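Local coordinates for ApaG protein (PDB 3NRF) that is of unknown function, a small all-beta protein of the DUF4354 family whose copies join their sheets edge to edge in a four-chain assembly, at residues V7-G17 against Y94-S102. Sequence-based numbering, arbitrary orientation.
Sequences VMVFARQGDKG and YGASLVRLS
Val-7, Val-9, Ala-11, Val-99 and Leu-101 form the apolar part of the contact, between strands running at 149° to each other with axes 6.8 Å apart. Ala-11 CB rests on Val-99 CG2 at 3.7 Å. The two methyls of Val-9 divide the work: CG1, anti to the backbone N, packs on Val-99 CG1 at 4.0 Å and also lies 3.5 Å from the carbonyl oxygen Val-99 O, while CG2 turns to Leu-101 CG. Beyond it, Leu-101 CD1 reaches Val-7 CB at 3.9 Å, the two side chains crossing almost perpendicularly.

Around the Tyr-94 ring, the Lys-16 chain, in the conformer modelled here, lies over one face; CD is 4.2 Å from the centroid and 23° off the normal, a CH-pi contact offset toward the rim. The phenol donates to Gly-17 O (OH to O 2.7 Å), tilted 25° from the carbonyl plane.

One water donates to the carbonyl oxygens of both Val-9 and Val-99; a second accepts from Gln-13 NE2 in the conformer described and lies by Tyr-94 O.

Strands 7-21 and 98-102 are the outermost of the chain's six-stranded antiparallel sheet, brought together here by side chains and water. Strand 24-37 flanks the former and strand 49-53 the latter, while Met-8 to Arg-12 extend the sheet into a second subunit.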
loop_
_atom_site.group_PDB
_atom_site.type_symbol
_atom_site.label_atom_id
_atom_site.label_comp_id
_atom_site.label_asym_id
_atom_site.label_seq_id
_atom_site.Cartn_x
_atom_site.Cartn_y
_atom_site.Cartn_z
ATOM N N VAL B 7 -29.335 -0.265 8.713
ATOM C CA VAL B 7 -28.260 -1.170 8.345
ATOM C C VAL B 7 -26.907 -0.483 8.543
ATOM O O VAL B 7 -26.659 0.657 8.111
ATOM C CB VAL B 7 -28.454 -1.707 6.903
ATOM C CG1 VAL B 7 -27.272 -2.599 6.450
ATOM C CG2 VAL B 7 -29.789 -2.479 6.806
HETATM N N MSE B 8 -26.028 -1.201 9.218
HETATM C CA MSE B 8 -24.668 -0.746 9.457
HETATM C C MSE B 8 -23.808 -1.323 8.343
HETATM O O MSE B 8 -23.918 -2.510 7.970
HETATM C CB MSE B 8 -24.175 -1.228 10.783
HETATM C CG MSE B 8 -25.103 -0.909 11.872
HETATM SE SE MSE B 8 -24.378 -1.379 13.606
HETATM C CE MSE B 8 -22.708 -0.451 13.514
ATOM N N VAL B 9 -22.963 -0.478 7.779
ATOM C CA VAL B 9 -22.093 -0.845 6.709
ATOM C C VAL B 9 -20.644 -0.735 7.125
ATOM O O VAL B 9 -20.127 0.363 7.363
ATOM C CB VAL B 9 -22.278 0.102 5.463
ATOM C CG1 VAL B 9 -21.411 -0.338 4.309
ATOM C CG2 VAL B 9 -23.772 0.108 5.064
ATOM N N PHE B 10 -19.974 -1.878 7.170
ATOM C CA PHE B 10 -18.567 -1.945 7.548
ATOM C C PHE B 10 -17.784 -2.241 6.323
ATOM O O PHE B 10 -18.127 -3.156 5.579
ATOM C CB PHE B 10 -18.326 -3.076 8.570
ATOM C CG PHE B 10 -19.047 -2.907 9.873
ATOM C CD1 PHE B 10 -20.364 -3.279 10.026
ATOM C CD2 PHE B 10 -18.364 -2.385 10.981
ATOM C CE1 PHE B 10 -20.992 -3.129 11.256
ATOM C CE2 PHE B 10 -18.977 -2.235 12.183
ATOM C CZ PHE B 10 -20.298 -2.598 12.325
ATOM N N ALA B 11 -16.701 -1.533 6.107
ATOM C CA ALA B 11 -15.891 -1.741 4.929
ATOM C C ALA B 11 -14.421 -1.679 5.197
ATOM O O ALA B 11 -13.971 -0.882 6.007
ATOM C CB ALA B 11 -16.269 -0.727 3.834
ATOM N N ARG B 12 -13.661 -2.529 4.514
ATOM C CA ARG B 12 -12.215 -2.552 4.650
ATOM C C ARG B 12 -11.610 -2.419 3.263
ATOM O O ARG B 12 -12.012 -3.157 2.338
ATOM C CB ARG B 12 -11.772 -3.897 5.265
ATOM C CG ARG B 12 -10.278 -4.052 5.456
ATOM C CD ARG B 12 -9.956 -5.459 6.062
ATOM N NE ARG B 12 -10.199 -6.520 5.083
ATOM N N GLN B 13 -10.678 -1.482 3.077
ATOM C CA GLN B 13 -10.083 -1.276 1.760
ATOM C C GLN B 13 -9.216 -2.458 1.364
ATOM O O GLN B 13 -8.416 -2.958 2.159
ATOM C CB GLN B 13 -9.222 -0.021 1.675
ATOM C CG GLN B 13 -9.978 1.266 1.843
ATOM C CD GLN B 13 -9.117 2.475 1.539
ATOM O OE1 GLN B 13 -7.885 2.404 1.544
ATOM N NE2 GLN B 13 -9.767 3.600 1.273
ATOM N N GLY B 14 -9.412 -2.900 0.127
ATOM C CA GLY B 14 -8.664 -3.992 -0.466
ATOM C C GLY B 14 -7.733 -3.552 -1.579
ATOM O O GLY B 14 -7.166 -2.453 -1.577
ATOM N N ASP B 15 -7.635 -4.410 -2.621
ATOM C CA ASP B 15 -6.691 -4.184 -3.690
ATOM C C ASP B 15 -7.096 -3.065 -4.708
ATOM O O ASP B 15 -8.283 -2.790 -4.936
ATOM C CB ASP B 15 -6.512 -5.473 -4.523
ATOM C CG ASP B 15 -5.848 -6.609 -3.770
ATOM O OD1 ASP B 15 -5.236 -6.376 -2.710
ATOM O OD2 ASP B 15 -5.936 -7.747 -4.299
ATOM N N LYS B 16 -6.058 -2.473 -5.307
ATOM C CA LYS B 16 -6.144 -1.418 -6.325
ATOM C C LYS B 16 -5.755 -1.970 -7.698
ATOM O O LYS B 16 -4.644 -2.553 -7.874
ATOM C CB LYS B 16 -5.203 -0.265 -5.995
ATOM C CG LYS B 16 -5.521 0.450 -4.685
ATOM C CD LYS B 16 -4.544 1.589 -4.376
ATOM C CE LYS B 16 -4.543 1.956 -2.864
ATOM N NZ LYS B 16 -5.911 2.201 -2.275
ATOM N N GLY B 17 -6.612 -1.692 -8.690
ATOM C CA GLY B 17 -6.413 -2.229 -10.002
ATOM C C GLY B 17 -6.842 -1.282 -11.092
ATOM O O GLY B 17 -7.112 -0.106 -10.884
ATOM N N TYR B 94 -9.304 6.006 -5.596
ATOM C CA TYR B 94 -8.346 5.664 -4.551
ATOM C C TYR B 94 -8.503 6.487 -3.324
ATOM O O TYR B 94 -8.021 6.065 -2.222
ATOM C CB TYR B 94 -6.933 5.752 -5.122
ATOM C CG TYR B 94 -6.757 4.742 -6.227
ATOM C CD1 TYR B 94 -7.349 3.474 -6.181
ATOM C CD2 TYR B 94 -5.953 5.009 -7.325
ATOM C CE1 TYR B 94 -7.221 2.586 -7.176
ATOM C CE2 TYR B 94 -5.765 4.057 -8.329
ATOM C CZ TYR B 94 -6.412 2.834 -8.259
ATOM O OH TYR B 94 -6.175 1.933 -9.303
ATOM N N GLY B 95 -9.153 7.639 -3.495
ATOM C CA GLY B 95 -9.518 8.527 -2.400
ATOM C C GLY B 95 -10.871 8.190 -1.761
ATOM O O GLY B 95 -11.308 8.945 -0.887
ATOM N N ALA B 96 -11.540 7.127 -2.225
ATOM C CA ALA B 96 -12.824 6.672 -1.619
ATOM C C ALA B 96 -12.474 6.214 -0.189
ATOM O O ALA B 96 -11.589 5.376 0.007
ATOM C CB ALA B 96 -13.434 5.566 -2.384
ATOM N N SER B 97 -13.172 6.751 0.779
ATOM C CA SER B 97 -12.857 6.504 2.177
ATOM C C SER B 97 -14.101 6.169 2.989
ATOM O O SER B 97 -14.086 6.130 4.205
ATOM C CB SER B 97 -12.155 7.717 2.761
ATOM O OG SER B 97 -12.945 8.902 2.713
ATOM N N LEU B 98 -15.194 5.923 2.293
ATOM C CA LEU B 98 -16.483 5.606 2.915
ATOM C C LEU B 98 -17.285 4.750 1.967
ATOM O O LEU B 98 -17.304 5.040 0.766
ATOM C CB LEU B 98 -17.248 6.889 3.230
ATOM C CG LEU B 98 -18.559 6.727 3.972
ATOM C CD1 LEU B 98 -18.347 6.091 5.356
ATOM C CD2 LEU B 98 -19.209 8.104 4.078
ATOM N N VAL B 99 -17.879 3.682 2.478
ATOM C CA VAL B 99 -18.867 2.876 1.774
ATOM C C VAL B 99 -20.170 3.055 2.561
ATOM O O VAL B 99 -20.256 2.887 3.796
ATOM C CB VAL B 99 -18.485 1.399 1.617
ATOM C CG1 VAL B 99 -19.547 0.669 0.860
ATOM C CG2 VAL B 99 -17.150 1.323 0.866
ATOM N N ARG B 100 -21.212 3.408 1.838
ATOM C CA ARG B 100 -22.507 3.615 2.451
ATOM C C ARG B 100 -23.631 3.145 1.535
ATOM O O ARG B 100 -23.411 2.762 0.365
ATOM C CB ARG B 100 -22.686 5.093 2.900
ATOM C CG ARG B 100 -22.410 6.197 1.876
ATOM C CD ARG B 100 -22.656 7.606 2.501
ATOM N NE ARG B 100 -24.057 7.805 2.843
ATOM C CZ ARG B 100 -24.563 8.790 3.599
ATOM N NH1 ARG B 100 -23.782 9.717 4.167
ATOM N NH2 ARG B 100 -25.875 8.823 3.803
ATOM N N LEU B 101 -24.829 3.146 2.085
ATOM C CA LEU B 101 -26.006 2.782 1.316
ATOM C C LEU B 101 -26.640 4.077 0.759
ATOM O O LEU B 101 -26.521 5.155 1.357
ATOM C CB LEU B 101 -26.985 2.032 2.169
ATOM C CG LEU B 101 -26.667 0.567 2.465
ATOM C CD1 LEU B 101 -27.633 0.097 3.539
ATOM C CD2 LEU B 101 -26.792 -0.335 1.220
ATOM N N SER B 102 -27.264 3.947 -0.417
ATOM C CA SER B 102 -27.934 5.051 -1.097
ATOM C C SER B 102 -29.147 4.466 -1.803
ATOM O O SER B 102 -29.187 3.267 -2.123
ATOM C CB SER B 102 -27.039 5.663 -2.166
ATOM O OG SER B 102 -27.752 6.693 -2.872
HETATM O O HOH W 1 -18.433 1.872 5.579
HETATM O O HOH W 2 -8.635 6.278 0.483
#